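Local coordinates for protein phosphatidylglycerophosphatase B (PDB 6FMX) that dephosphorylates phosphatidylglycerophosphate to phosphatidylglycerol in the cell membrane and also hydrolyses undecaprenyl pyrophosphate to the lipid carrier undecaprenyl phosphate, at residues Thr193-Leu196 and Gly197-Leu201; Leu28-Leu31 and Ile32-Ala36; Ile68-Leu71 and Gly72-Ser75. All coordinates share one frame; numbering follows the deposited sequence.

Contact 1 of 3, residues Thr193-Leu196 and Gly197-Leu201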
ATOM      1  N   THR A 193       2.446  -4.028 -12.612  1.00 22.10           N
ATOM      2  CA  THR A 193       1.310  -3.123 -12.775  1.00 23.69           C
ATOM      3  C   THR A 193       0.263  -3.312 -11.685  1.00 25.12           C
ATOM      4  O   THR A 193      -0.419  -2.344 -11.320  1.00 24.67           O
ATOM      5  CB  THR A 193       0.675  -3.297 -14.156  1.00 27.35           C
ATOM      6  OG1 THR A 193       0.430  -4.688 -14.397  1.00 27.30           O
ATOM      7  CG2 THR A 193       1.593  -2.736 -15.230  1.00 25.94           C
ATOM      8  N   ASP A 194       0.094  -4.538 -11.169  1.00 23.33           N
ATOM      9  CA  ASP A 194      -0.751  -4.716  -9.990  1.00 24.11           C
ATOM     10  C   ASP A 194      -0.242  -3.871  -8.832  1.00 23.67           C
ATOM     11  O   ASP A 194      -1.033  -3.297  -8.071  1.00 23.39           O
ATOM     12  CB  ASP A 194      -0.799  -6.177  -9.533  1.00 24.27           C
ATOM     13  CG  ASP A 194      -1.242  -7.132 -10.607  1.00 26.91           C
ATOM     14  OD1 ASP A 194      -2.058  -6.744 -11.473  1.00 27.56           O
ATOM     15  OD2 ASP A 194      -0.791  -8.299 -10.538  1.00 28.65           O
ATOM     16  N   VAL A 195       1.081  -3.824  -8.666  1.00 22.83           N
ATOM     17  CA  VAL A 195       1.685  -3.089  -7.559  1.00 22.75           C
ATOM     18  C   VAL A 195       1.492  -1.589  -7.750  1.00 24.17           C
ATOM     19  O   VAL A 195       1.091  -0.874  -6.822  1.00 24.48           O
ATOM     20  CB  VAL A 195       3.171  -3.459  -7.432  1.00 23.24           C
ATOM     21  CG1 VAL A 195       3.890  -2.490  -6.495  1.00 25.23           C
ATOM     22  CG2 VAL A 195       3.306  -4.903  -6.934  1.00 25.56           C
ATOM     23  N   LEU A 196       1.798  -1.089  -8.951  1.00 22.91           N
ATOM     24  CA  LEU A 196       1.620   0.333  -9.228  1.00 25.29           C
ATOM     25  C   LEU A 196       0.157   0.742  -9.090  1.00 25.84           C
ATOM     26  O   LEU A 196      -0.143   1.822  -8.572  1.00 24.93           O
ATOM     27  CB  LEU A 196       2.146   0.675 -10.625  1.00 26.91           C
ATOM     28  CG  LEU A 196       3.631   0.485 -10.938  1.00 28.28           C
ATOM     29  CD1 LEU A 196       3.905   0.787 -12.400  1.00 29.05           C
ATOM     30  CD2 LEU A 196       4.483   1.362 -10.063  1.00 33.54           C
ATOM     31  N   GLY A 197      -0.768  -0.110  -9.546  1.00 24.31           N
ATOM     32  CA  GLY A 197      -2.182   0.182  -9.366  1.00 25.84           C
ATOM     33  C   GLY A 197      -2.572   0.300  -7.907  1.00 24.95           C
ATOM     34  O   GLY A 197      -3.315   1.207  -7.524  1.00 25.02           O
ATOM     35  N   GLY A 198      -2.078  -0.617  -7.070  1.00 26.23           N
ATOM     36  CA  GLY A 198      -2.372  -0.541  -5.649  1.00 27.08           C
ATOM     37  C   GLY A 198      -1.684   0.630  -4.978  1.00 26.60           C
ATOM     38  O   GLY A 198      -2.274   1.296  -4.119  1.00 27.21           O
ATOM     39  N   PHE A 199      -0.426   0.897  -5.352  1.00 26.03           N
ATOM     40  CA  PHE A 199       0.274   2.092  -4.888  1.00 25.10           C
ATOM     41  C   PHE A 199      -0.571   3.340  -5.100  1.00 27.11           C
ATOM     42  O   PHE A 199      -0.792   4.126  -4.172  1.00 27.77           O
ATOM     43  CB  PHE A 199       1.607   2.257  -5.628  1.00 26.04           C
ATOM     44  CG  PHE A 199       2.754   1.474  -5.038  1.00 26.74           C
ATOM     45  CD1 PHE A 199       2.618   0.783  -3.848  1.00 23.30           C
ATOM     46  CD2 PHE A 199       3.978   1.448  -5.686  1.00 25.21           C
ATOM     47  CE1 PHE A 199       3.686   0.066  -3.321  1.00 26.33           C
ATOM     48  CE2 PHE A 199       5.055   0.729  -5.159  1.00 27.63           C
ATOM     49  CZ  PHE A 199       4.905   0.042  -3.977  1.00 26.97           C
ATOM     50  N   SER A 200      -1.045   3.538  -6.330  1.00 26.83           N
ATOM     51  CA  SER A 200      -1.703   4.797  -6.662  1.00 28.81           C
ATOM     52  C   SER A 200      -2.990   4.994  -5.874  1.00 27.00           C
ATOM     53  O   SER A 200      -3.279   6.120  -5.450  1.00 27.37           O
ATOM     54  CB  SER A 200      -1.958   4.883  -8.168  1.00 28.29           C
ATOM     55  OG  SER A 200      -2.937   3.969  -8.599  1.00 32.72           O
ATOM     56  N   LEU A 201      -3.760   3.932  -5.640  1.00 23.04           N
ATOM     57  CA  LEU A 201      -5.011   4.093  -4.907  1.00 25.94           C
ATOM     58  C   LEU A 201      -4.831   4.132  -3.390  1.00 27.77           C
ATOM     59  O   LEU A 201      -5.593   4.828  -2.710  1.00 24.02           O
ATOM     60  CB  LEU A 201      -5.997   2.989  -5.285  1.00 26.88           C
ATOM     61  CG  LEU A 201      -6.523   3.003  -6.722  1.00 25.43           C
ATOM     62  CD1 LEU A 201      -7.522   1.896  -6.904  1.00 30.22           C
ATOM     63  CD2 LEU A 201      -7.174   4.332  -7.050  1.00 24.81           C
TER
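Val195 and Phe199, one turn apart on helix 192-215, send their side chains out side by side, and the methyl CG1 of Val195 settles over one face of the Phe199 ring. This CH-pi contact puts CG1 3.8 Å from the centroid of the Phe199 ring, displaced a little toward its rim, with CE2 and CZ as the nearest ring carbons. Val195 holds CG1 anti to the backbone N (chi1 168°), which swings that methyl toward the following turn. Behind the pair, Phe199 N donates to Val195 O over 2.8 Å at a nearly straight 170°. Leu196 joins more loosely: its CD2 stays 4.4 Å from Phe199 CD2, and both residues are partly exposed. With an alanine at Phe199, the Val195 methyl would probably lose the flat surface it rests on, opening a gap toward helix 139-158.

The buried side is close-packed at Gly197, where a CB would lie only 3.2 Å from Thr193 O. Gly197 N bonds to Thr193 O at 2.9 Å, and Ser200 OG donates to Gly197 O at 3.0 Å, approaching from above the carbonyl plane. Gly197 O also takes a weak bond from Leu201 N, so this buried oxygen has two partners. Asp194, inferred to stabilise the nucleophile His190, is held by a salt bridge to Arg120 and hydrogen bonds to Ser135 and Phe191 N. Helix 139-158 borders Val195 and Phe199 through Ser141, and Phe199 through Ala145 as well, while helix 21-36 packs against Leu196 and Ser200.

Contact 2 of 3, residues Leu28-Leu31 and Ile32-Ala36. With OLC ((2R)-2,3-dihydroxypropyl (9Z)-octadec-9-enoate), chain C; OLC ((2R)-2,3-dihydroxypropyl (9Z)-octadec-9-enoate), chain D.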
ATOM      1  N   LEU A  28      -6.366   9.284 -11.985  1.00 28.94           N
ATOM      2  CA  LEU A  28      -6.236   9.175 -13.433  1.00 34.88           C
ATOM      3  C   LEU A  28      -5.170   8.152 -13.809  1.00 35.84           C
ATOM      4  O   LEU A  28      -5.324   7.420 -14.792  1.00 32.77           O
ATOM      5  CB  LEU A  28      -5.907  10.542 -14.029  1.00 39.26           C
ATOM      6  CG  LEU A  28      -7.070  11.537 -13.957  1.00 38.98           C
ATOM      7  CD1 LEU A  28      -6.670  12.903 -14.494  1.00 44.97           C
ATOM      8  CD2 LEU A  28      -8.271  10.998 -14.707  1.00 40.24           C
ATOM      9  N   PHE A  29      -4.083   8.089 -13.037  1.00 31.02           N
ATOM     10  CA  PHE A  29      -3.057   7.087 -13.299  1.00 35.73           C
ATOM     11  C   PHE A  29      -3.616   5.680 -13.147  1.00 33.29           C
ATOM     12  O   PHE A  29      -3.271   4.781 -13.920  1.00 32.18           O
ATOM     13  CB  PHE A  29      -1.864   7.284 -12.364  1.00 34.37           C
ATOM     14  CG  PHE A  29      -0.821   6.207 -12.482  1.00 38.16           C
ATOM     15  CD1 PHE A  29       0.052   6.181 -13.557  1.00 43.82           C
ATOM     16  CD2 PHE A  29      -0.727   5.210 -11.527  1.00 39.82           C
ATOM     17  CE1 PHE A  29       1.012   5.187 -13.668  1.00 46.52           C
ATOM     18  CE2 PHE A  29       0.232   4.217 -11.635  1.00 41.48           C
ATOM     19  CZ  PHE A  29       1.101   4.205 -12.710  1.00 42.60           C
ATOM     20  N   PHE A  30      -4.477   5.463 -12.151  1.00 28.37           N
ATOM     21  CA  PHE A  30      -5.043   4.132 -11.966  1.00 31.69           C
ATOM     22  C   PHE A  30      -5.933   3.741 -13.139  1.00 30.91           C
ATOM     23  O   PHE A  30      -5.887   2.595 -13.603  1.00 28.24           O
ATOM     24  CB  PHE A  30      -5.827   4.045 -10.660  1.00 27.14           C
ATOM     25  CG  PHE A  30      -6.573   2.755 -10.503  1.00 27.11           C
ATOM     26  CD1 PHE A  30      -5.926   1.619 -10.046  1.00 24.87           C
ATOM     27  CD2 PHE A  30      -7.919   2.672 -10.810  1.00 28.12           C
ATOM     28  CE1 PHE A  30      -6.606   0.425  -9.912  1.00 25.27           C
ATOM     29  CE2 PHE A  30      -8.604   1.477 -10.670  1.00 29.36           C
ATOM     30  CZ  PHE A  30      -7.946   0.353 -10.223  1.00 27.97           C
ATOM     31  N   LEU A  31      -6.771   4.671 -13.613  1.00 29.69           N
ATOM     32  CA  LEU A  31      -7.644   4.372 -14.745  1.00 30.68           C
ATOM     33  C   LEU A  31      -6.836   3.993 -15.973  1.00 31.69           C
ATOM     34  O   LEU A  31      -7.177   3.042 -16.688  1.00 32.05           O
ATOM     35  CB  LEU A  31      -8.542   5.571 -15.068  1.00 35.32           C
ATOM     36  CG  LEU A  31      -9.547   6.057 -14.026  1.00 36.60           C
ATOM     37  CD1 LEU A  31     -10.351   7.262 -14.556  1.00 34.39           C
ATOM     38  CD2 LEU A  31     -10.472   4.920 -13.641  1.00 37.71           C
ATOM     39  N   ILE A  32      -5.764   4.734 -16.236  1.00 30.86           N
ATOM     40  CA  ILE A  32      -4.936   4.455 -17.397  1.00 31.89           C
ATOM     41  C   ILE A  32      -4.289   3.081 -17.264  1.00 32.36           C
ATOM     42  O   ILE A  32      -4.240   2.307 -18.227  1.00 30.90           O
ATOM     43  CB  ILE A  32      -3.907   5.583 -17.579  1.00 38.13           C
ATOM     44  CG1 ILE A  32      -4.617   6.801 -18.178  1.00 43.60           C
ATOM     45  CG2 ILE A  32      -2.767   5.141 -18.468  1.00 40.93           C
ATOM     46  CD1 ILE A  32      -3.804   8.057 -18.132  1.00 50.39           C
ATOM     47  N   LEU A  33      -3.826   2.743 -16.057  1.00 30.74           N
ATOM     48  CA  LEU A  33      -3.272   1.410 -15.820  1.00 31.33           C
ATOM     49  C   LEU A  33      -4.332   0.323 -15.965  1.00 26.58           C
ATOM     50  O   LEU A  33      -4.066  -0.736 -16.550  1.00 26.60           O
ATOM     51  CB  LEU A  33      -2.639   1.340 -14.431  1.00 32.82           C
ATOM     52  CG  LEU A  33      -1.125   1.414 -14.341  1.00 39.67           C
ATOM     53  CD1 LEU A  33      -0.699   1.131 -12.912  1.00 37.72           C
ATOM     54  CD2 LEU A  33      -0.517   0.401 -15.294  1.00 39.79           C
ATOM     55  N   ALA A  34      -5.523   0.548 -15.402  1.00 27.93           N
ATOM     56  CA  ALA A  34      -6.598  -0.433 -15.504  1.00 27.72           C
ATOM     57  C   ALA A  34      -6.988  -0.710 -16.950  1.00 31.07           C
ATOM     58  O   ALA A  34      -7.468  -1.811 -17.252  1.00 31.29           O
ATOM     59  CB  ALA A  34      -7.817   0.036 -14.710  1.00 27.36           C
ATOM     60  N   ALA A  35      -6.791   0.256 -17.841  1.00 29.29           N
ATOM     61  CA  ALA A  35      -6.961   0.024 -19.267  1.00 31.42           C
ATOM     62  C   ALA A  35      -5.729  -0.624 -19.883  1.00 32.50           C
ATOM     63  O   ALA A  35      -5.855  -1.560 -20.681  1.00 28.98           O
ATOM     64  CB  ALA A  35      -7.272   1.344 -19.979  1.00 35.38           C
ATOM     65  N   ALA A  36      -4.539  -0.166 -19.491  1.00 26.71           N
ATOM     66  CA  ALA A  36      -3.316  -0.605 -20.149  1.00 31.81           C
ATOM     67  C   ALA A  36      -3.041  -2.083 -19.918  1.00 30.25           C
ATOM     68  O   ALA A  36      -2.442  -2.733 -20.779  1.00 32.47           O
ATOM     69  CB  ALA A  36      -2.128   0.233 -19.674  1.00 33.21           C
TER
HETATM   70  C18 OLC C 302       0.409  11.789 -12.686  1.00 61.23           C
HETATM   71  C10 OLC C 302       1.199   8.842 -16.682  1.00 62.24           C
HETATM   72  C9  OLC C 302       1.596   7.734 -17.273  1.00 62.08           C
HETATM   73  C17 OLC C 302       0.248  12.089 -14.178  1.00 61.31           C
HETATM   74  C11 OLC C 302      -0.199   8.975 -16.075  1.00 64.46           C
HETATM   75  C8  OLC C 302       0.665   6.526 -17.358  1.00 60.43           C
HETATM   76  C24 OLC C 302       1.039   0.426 -26.383  1.00 43.86           C
HETATM   77  C16 OLC C 302      -1.044  12.850 -14.486  1.00 57.93           C
HETATM   78  C12 OLC C 302      -0.927  10.104 -16.808  1.00 59.63           C
HETATM   79  C7  OLC C 302       1.457   5.286 -17.777  1.00 63.02           C
HETATM   80  C15 OLC C 302      -2.291  12.013 -14.201  1.00 54.20           C
HETATM   81  C13 OLC C 302      -2.268  10.476 -16.184  1.00 54.44           C
HETATM   82  C6  OLC C 302       0.686   4.022 -17.392  1.00 56.91           C
HETATM   83  C14 OLC C 302      -2.135  10.567 -14.673  1.00 54.63           C
HETATM   84  C5  OLC C 302       1.665   2.868 -17.192  1.00 60.65           C
HETATM   85  C4  OLC C 302       1.301   1.728 -18.135  1.00 59.95           C
HETATM   86  C3  OLC C 302       1.877   2.015 -19.519  1.00 59.35           C
HETATM   87  C2  OLC C 302       0.722   2.228 -20.489  1.00 52.46           C
HETATM   88  C21 OLC C 302       1.237   1.386 -24.107  1.00 47.37           C
HETATM   89  C1  OLC C 302       1.267   2.174 -21.910  1.00 55.02           C
HETATM   90  C22 OLC C 302       0.287   0.767 -25.103  1.00 44.05           C
HETATM   91  O19 OLC C 302       2.307   2.684 -22.166  1.00 65.93           O
HETATM   92  O25 OLC C 302       0.252  -0.474 -27.117  1.00 47.20           O
HETATM   93  O23 OLC C 302      -0.199  -0.400 -24.516  1.00 49.43           O
HETATM   94  O20 OLC C 302       0.540   1.514 -22.904  1.00 48.60           O
HETATM   95  C18 OLC D 303      -5.910  10.534 -20.598  1.00 56.72           C
HETATM   96  C10 OLC D 303      -9.843   4.588 -19.840  1.00 47.88           C
HETATM   97  C9  OLC D 303     -10.810   3.994 -19.170  1.00 48.07           C
HETATM   98  C17 OLC D 303      -6.024  10.868 -19.114  1.00 56.83           C
HETATM   99  C11 OLC D 303      -8.561   5.004 -19.132  1.00 47.69           C
HETATM  100  C8  OLC D 303     -10.660   3.716 -17.676  1.00 46.24           C
HETATM  101  C24 OLC D 303     -11.180  -6.531 -23.310  1.00 59.43           C
HETATM  102  C16 OLC D 303      -7.431  10.518 -18.637  1.00 56.24           C
HETATM  103  C12 OLC D 303      -8.273   6.474 -19.412  1.00 50.43           C
HETATM  104  C7  OLC D 303     -11.517   2.517 -17.270  1.00 46.85           C
HETATM  105  C15 OLC D 303      -7.655   9.014 -18.778  1.00 57.48           C
HETATM  106  C13 OLC D 303      -9.510   7.324 -19.113  1.00 58.44           C
HETATM  107  C6  OLC D 303     -10.751   1.229 -17.558  1.00 45.67           C
HETATM  108  C14 OLC D 303      -9.131   8.691 -18.536  1.00 54.93           C
HETATM  109  C5  OLC D 303     -11.751   0.107 -17.828  1.00 46.03           C
HETATM  110  C4  OLC D 303     -11.038  -1.059 -18.500  1.00 43.48           C
HETATM  111  C3  OLC D 303     -11.210  -0.960 -20.013  1.00 45.91           C
HETATM  112  C2  OLC D 303     -10.515  -2.141 -20.681  1.00 44.94           C
HETATM  113  C21 OLC D 303     -12.131  -5.472 -21.288  1.00 48.53           C
HETATM  114  C1  OLC D 303     -11.435  -3.358 -20.649  1.00 48.50           C
HETATM  115  C22 OLC D 303     -12.470  -6.143 -22.603  1.00 58.11           C
HETATM  116  O19 OLC D 303     -12.350  -3.397 -19.898  1.00 51.06           O
HETATM  117  O25 OLC D 303     -11.227  -7.904 -23.581  1.00 74.00           O
HETATM  118  O23 OLC D 303     -13.216  -7.293 -22.332  1.00 71.31           O
HETATM  119  O20 OLC D 303     -11.219  -4.436 -21.515  1.00 54.09           O
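Helix 21-36, the first transmembrane helix of the protein, brings Phe29 and Leu33 together one turn apart, with bound monooleins running along its outer surface. The two side chains extend side by side, and Leu33 CD1 comes within 3.5 Å of Phe29 CE2, meeting the ring obliquely. Leu33 has an unusual first torsion of -103°, well away from a staggered position, consistent with a side chain fitted between the Phe29 ring and its other neighbours. The acyl chain of the chain C lipid meets the same ring at its edge, C11 lying near the ring plane; its C4 then lies 3.6 Å from Leu33 CD2.

The inward side is different. Phe30 CE2 is 4.4 Å from Ala34 CB, a light contact beside the short 2.7 Å hydrogen bond from Ala34 N to Phe30 O. The Phe30 ring reaches Phe136, their planes about 20° apart, and also touches helix 192-215, which Phe29 and Leu33 contact too. One helix thus presents apolar residues both to the protein and to lipid that probably stands in for membrane acyl chains.

Ile32 touches both lipids through one methyl: its CD1 rests 3.5 Å from C13 of the chain C monoolein and 3.7 Å from C17 of the chain D monoolein.

Contact 3 of 3, residues Ile68-Leu71 and Gly72-Ser75. With OLC ((2R)-2,3-dihydroxypropyl (9Z)-octadec-9-enoate), chain B; OLC ((2R)-2,3-dihydroxypropyl (9Z)-octadec-9-enoate), chain F.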
ATOM      1  N   ILE A  68       9.542  -9.195   4.682  1.00 29.45           N
ATOM      2  CA  ILE A  68       9.182  -7.850   4.240  1.00 28.71           C
ATOM      3  C   ILE A  68       7.717  -7.794   3.831  1.00 29.77           C
ATOM      4  O   ILE A  68       6.990  -6.855   4.184  1.00 30.18           O
ATOM      5  CB  ILE A  68      10.099  -7.413   3.083  1.00 31.89           C
ATOM      6  CG1 ILE A  68      11.489  -7.058   3.597  1.00 33.66           C
ATOM      7  CG2 ILE A  68       9.483  -6.251   2.286  1.00 30.19           C
ATOM      8  CD1 ILE A  68      12.463  -6.770   2.477  1.00 29.73           C
ATOM      9  N   THR A  69       7.259  -8.798   3.084  1.00 28.54           N
ATOM     10  CA  THR A  69       5.923  -8.725   2.517  1.00 27.96           C
ATOM     11  C   THR A  69       4.850  -8.730   3.601  1.00 31.89           C
ATOM     12  O   THR A  69       3.769  -8.161   3.391  1.00 27.63           O
ATOM     13  CB  THR A  69       5.721  -9.870   1.518  1.00 27.97           C
ATOM     14  OG1 THR A  69       4.732  -9.474   0.572  1.00 29.53           O
ATOM     15  CG2 THR A  69       5.237 -11.140   2.212  1.00 25.59           C
ATOM     16  N   HIS A  70       5.157  -9.292   4.776  1.00 28.44           N
ATOM     17  CA  HIS A  70       4.194  -9.331   5.870  1.00 29.19           C
ATOM     18  C   HIS A  70       3.862  -7.935   6.381  1.00 30.58           C
ATOM     19  O   HIS A  70       2.786  -7.731   6.950  1.00 34.09           O
ATOM     20  CB  HIS A  70       4.726 -10.207   7.009  1.00 32.25           C
ATOM     21  CG  HIS A  70       3.713 -10.503   8.074  1.00 40.01           C
ATOM     22  ND1 HIS A  70       2.545 -11.193   7.822  1.00 38.72           N
ATOM     23  CD2 HIS A  70       3.691 -10.201   9.394  1.00 40.61           C
ATOM     24  CE1 HIS A  70       1.849 -11.302   8.939  1.00 38.16           C
ATOM     25  NE2 HIS A  70       2.523 -10.709   9.908  1.00 40.41           N
ATOM     26  N   LEU A  71       4.767  -6.970   6.197  1.00 27.43           N
ATOM     27  CA  LEU A  71       4.467  -5.589   6.566  1.00 27.77           C
ATOM     28  C   LEU A  71       3.296  -5.024   5.771  1.00 28.39           C
ATOM     29  O   LEU A  71       2.683  -4.040   6.205  1.00 31.07           O
ATOM     30  CB  LEU A  71       5.700  -4.705   6.369  1.00 27.34           C
ATOM     31  CG  LEU A  71       6.955  -5.145   7.122  1.00 26.25           C
ATOM     32  CD1 LEU A  71       8.177  -4.447   6.553  1.00 27.91           C
ATOM     33  CD2 LEU A  71       6.819  -4.874   8.613  1.00 29.53           C
ATOM     34  N   GLY A  72       2.968  -5.620   4.626  1.00 27.53           N
ATOM     35  CA  GLY A  72       1.827  -5.219   3.836  1.00 27.23           C
ATOM     36  C   GLY A  72       0.582  -6.048   4.045  1.00 30.03           C
ATOM     37  O   GLY A  72      -0.452  -5.762   3.428  1.00 27.97           O
ATOM     38  N   ALA A  73       0.644  -7.076   4.891  1.00 28.50           N
ATOM     39  CA  ALA A  73      -0.492  -7.971   5.067  1.00 30.23           C
ATOM     40  C   ALA A  73      -1.541  -7.316   5.951  1.00 31.04           C
ATOM     41  O   ALA A  73      -1.219  -6.726   6.987  1.00 31.05           O
ATOM     42  CB  ALA A  73      -0.041  -9.298   5.674  1.00 30.10           C
ATOM     43  N   SER A  74      -2.805  -7.426   5.543  1.00 30.64           N
ATOM     44  CA  SER A  74      -3.871  -6.836   6.343  1.00 36.23           C
ATOM     45  C   SER A  74      -3.966  -7.493   7.714  1.00 38.53           C
ATOM     46  O   SER A  74      -4.409  -6.857   8.679  1.00 37.40           O
ATOM     47  CB  SER A  74      -5.201  -6.931   5.600  1.00 39.23           C
ATOM     48  OG  SER A  74      -5.907  -8.087   5.990  1.00 47.92           O
ATOM     49  N   SER A  75      -3.540  -8.755   7.824  1.00 36.62           N
ATOM     50  CA  SER A  75      -3.503  -9.395   9.131  1.00 37.46           C
ATOM     51  C   SER A  75      -2.452  -8.785  10.045  1.00 34.94           C
ATOM     52  O   SER A  75      -2.568  -8.910  11.269  1.00 40.24           O
ATOM     53  CB  SER A  75      -3.251 -10.893   8.982  1.00 38.60           C
ATOM     54  OG  SER A  75      -1.889 -11.137   8.677  1.00 39.73           O
TER
HETATM   55  C18 OLC B 301       3.155   7.138  21.916  1.00 46.23           C
HETATM   56  C10 OLC B 301       5.309   1.453  17.590  1.00 55.51           C
HETATM   57  C9  OLC B 301       5.509   0.193  17.254  1.00 56.02           C
HETATM   58  C17 OLC B 301       2.103   6.075  21.599  1.00 43.52           C
HETATM   59  C11 OLC B 301       3.938   1.960  18.043  1.00 52.50           C
HETATM   60  C8  OLC B 301       4.371  -0.824  17.296  1.00 53.70           C
HETATM   61  C24 OLC B 301      -0.972 -11.873  12.700  1.00 50.26           C
HETATM   62  C16 OLC B 301       1.695   6.117  20.124  1.00 42.56           C
HETATM   63  C12 OLC B 301       3.756   1.740  19.549  1.00 51.16           C
HETATM   64  C7  OLC B 301       4.900  -2.230  17.028  1.00 50.96           C
HETATM   65  C15 OLC B 301       2.616   5.222  19.299  1.00 44.57           C
HETATM   66  C13 OLC B 301       3.387   3.049  20.246  1.00 49.35           C
HETATM   67  C6  OLC B 301       3.725  -3.203  17.079  1.00 49.82           C
HETATM   68  C14 OLC B 301       2.259   3.747  19.497  1.00 43.31           C
HETATM   69  C5  OLC B 301       4.000  -4.409  16.179  1.00 47.17           C
HETATM   70  C4  OLC B 301       2.767  -4.702  15.321  1.00 47.36           C
HETATM   71  C3  OLC B 301       2.043  -5.950  15.823  1.00 48.94           C
HETATM   72  C2  OLC B 301       1.168  -6.510  14.703  1.00 44.67           C
HETATM   73  C21 OLC B 301      -0.228  -9.891  14.048  1.00 47.77           C
HETATM   74  C1  OLC B 301       0.687  -7.924  15.036  1.00 48.45           C
HETATM   75  C22 OLC B 301       0.224 -11.038  13.145  1.00 47.91           C
HETATM   76  O19 OLC B 301       0.209  -8.150  16.095  1.00 58.91           O
HETATM   77  O25 OLC B 301      -0.741 -12.379  11.409  1.00 51.33           O
HETATM   78  O23 OLC B 301       0.852 -10.511  12.012  1.00 49.96           O
HETATM   79  O20 OLC B 301       0.813  -8.953  14.092  1.00 49.30           O
HETATM   80  C10 OLC F 305     -13.623   2.604  12.822  1.00 54.16           C
HETATM   81  C9  OLC F 305     -13.435   1.665  11.899  1.00 52.70           C
HETATM   82  C11 OLC F 305     -14.739   3.608  12.660  1.00 55.51           C
HETATM   83  C8  OLC F 305     -14.337   1.601  10.691  1.00 55.70           C
HETATM   84  C24 OLC F 305      -8.915  -9.224   5.279  1.00 58.71           C
HETATM   85  C12 OLC F 305     -14.215   4.840  11.932  1.00 62.13           C
HETATM   86  C7  OLC F 305     -14.393   0.169  10.172  1.00 52.56           C
HETATM   87  C6  OLC F 305     -13.077  -0.557  10.426  1.00 51.88           C
HETATM   88  C5  OLC F 305     -12.721  -1.468   9.256  1.00 51.60           C
HETATM   89  C4  OLC F 305     -12.184  -2.806   9.749  1.00 51.82           C
HETATM   90  C3  OLC F 305     -11.037  -3.292   8.870  1.00 52.17           C
HETATM   91  C2  OLC F 305     -11.551  -4.167   7.733  1.00 51.85           C
HETATM   92  C21 OLC F 305     -10.336  -7.505   6.385  1.00 59.11           C
HETATM   93  C1  OLC F 305     -10.543  -5.252   7.435  1.00 53.23           C
HETATM   94  C22 OLC F 305      -9.106  -7.730   5.512  1.00 56.14           C
HETATM   95  O19 OLC F 305      -9.558  -5.394   8.139  1.00 56.40           O
HETATM   96  O25 OLC F 305      -9.894  -9.691   4.344  1.00 65.08           O
HETATM   97  O23 OLC F 305      -9.286  -7.070   4.254  1.00 52.92           O
HETATM   98  O20 OLC F 305     -10.738  -6.140   6.300  1.00 57.79           O
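A lipid headgroup spans the turn between His70 and Ser75, each of which holds one of the two neighbouring hydroxyls of the monoolein in chain B. His70 NE2 donates to O23 of that lipid at 2.7 Å and 147°, the hydroxyl lying at the edge of the ring, near its plane. Ser75 OG pairs with O25 of the same lipid at 3.2 Å, a longer bond in which either could be the donor. With CG of His70 anti to the backbone N (chi1 -170°), the ring swings back alongside the second segment: ND1 of His70 comes 3.9 Å from Ala73 CB, and His70 CE1 lies 3.8 Å from Ser75 OG. The two protein groups are therefore close enough to hold the hydroxyls of adjacent glycerol carbons.

The backbone beneath is a type I beta turn from His70 to Ala73. Ala73 N donates to His70 O at 3.0 Å, closing the turn. One residue earlier, Gly72 N reaches Thr69 O at 2.9 Å. Ala73 then takes an extended conformation and serves as the N-cap residue of helix 74-92, so the chain passes from helix 59-70 into this helix within a few residues. The turn is tied to the rest of the fold by Tyr148 OH on Leu71 O and Asn143 on Gly72 O, while Thr69 OG1 bonds to Arg184 and Ser183. Ala73 packs on His140, the inferred proton donor.

Donation from NE2 requires that this nitrogen carry the hydrogen, and the pair of bonds fixes two adjacent hydroxyls, probably near the extracellular surface; since monoolein is a lipid of the crystallization medium, its relation to a natural ligand stays open.

Contacts 1 and 2 are neighbours, with centres 10 Å apart and touching directly: Leu201 CD1 lies 3.5 Å from Phe30 CE1, and Leu33 CD1 comes 3.6 Å from Gly197 N. Contact 3 is separate, its nearest atoms about 9 Å from contact 1 and about 16 Å from contact 2, on the far side of the chain's centre from contact 2. Contacts 1 and 3 approach the tungstate site from different helices, the side chains of Val195 and Thr69 each about 7 Å from the ion. Contact 2 stays farther back, Phe30 being about 11 Å from it, and lies between contact 1 and the bound chain D lipid.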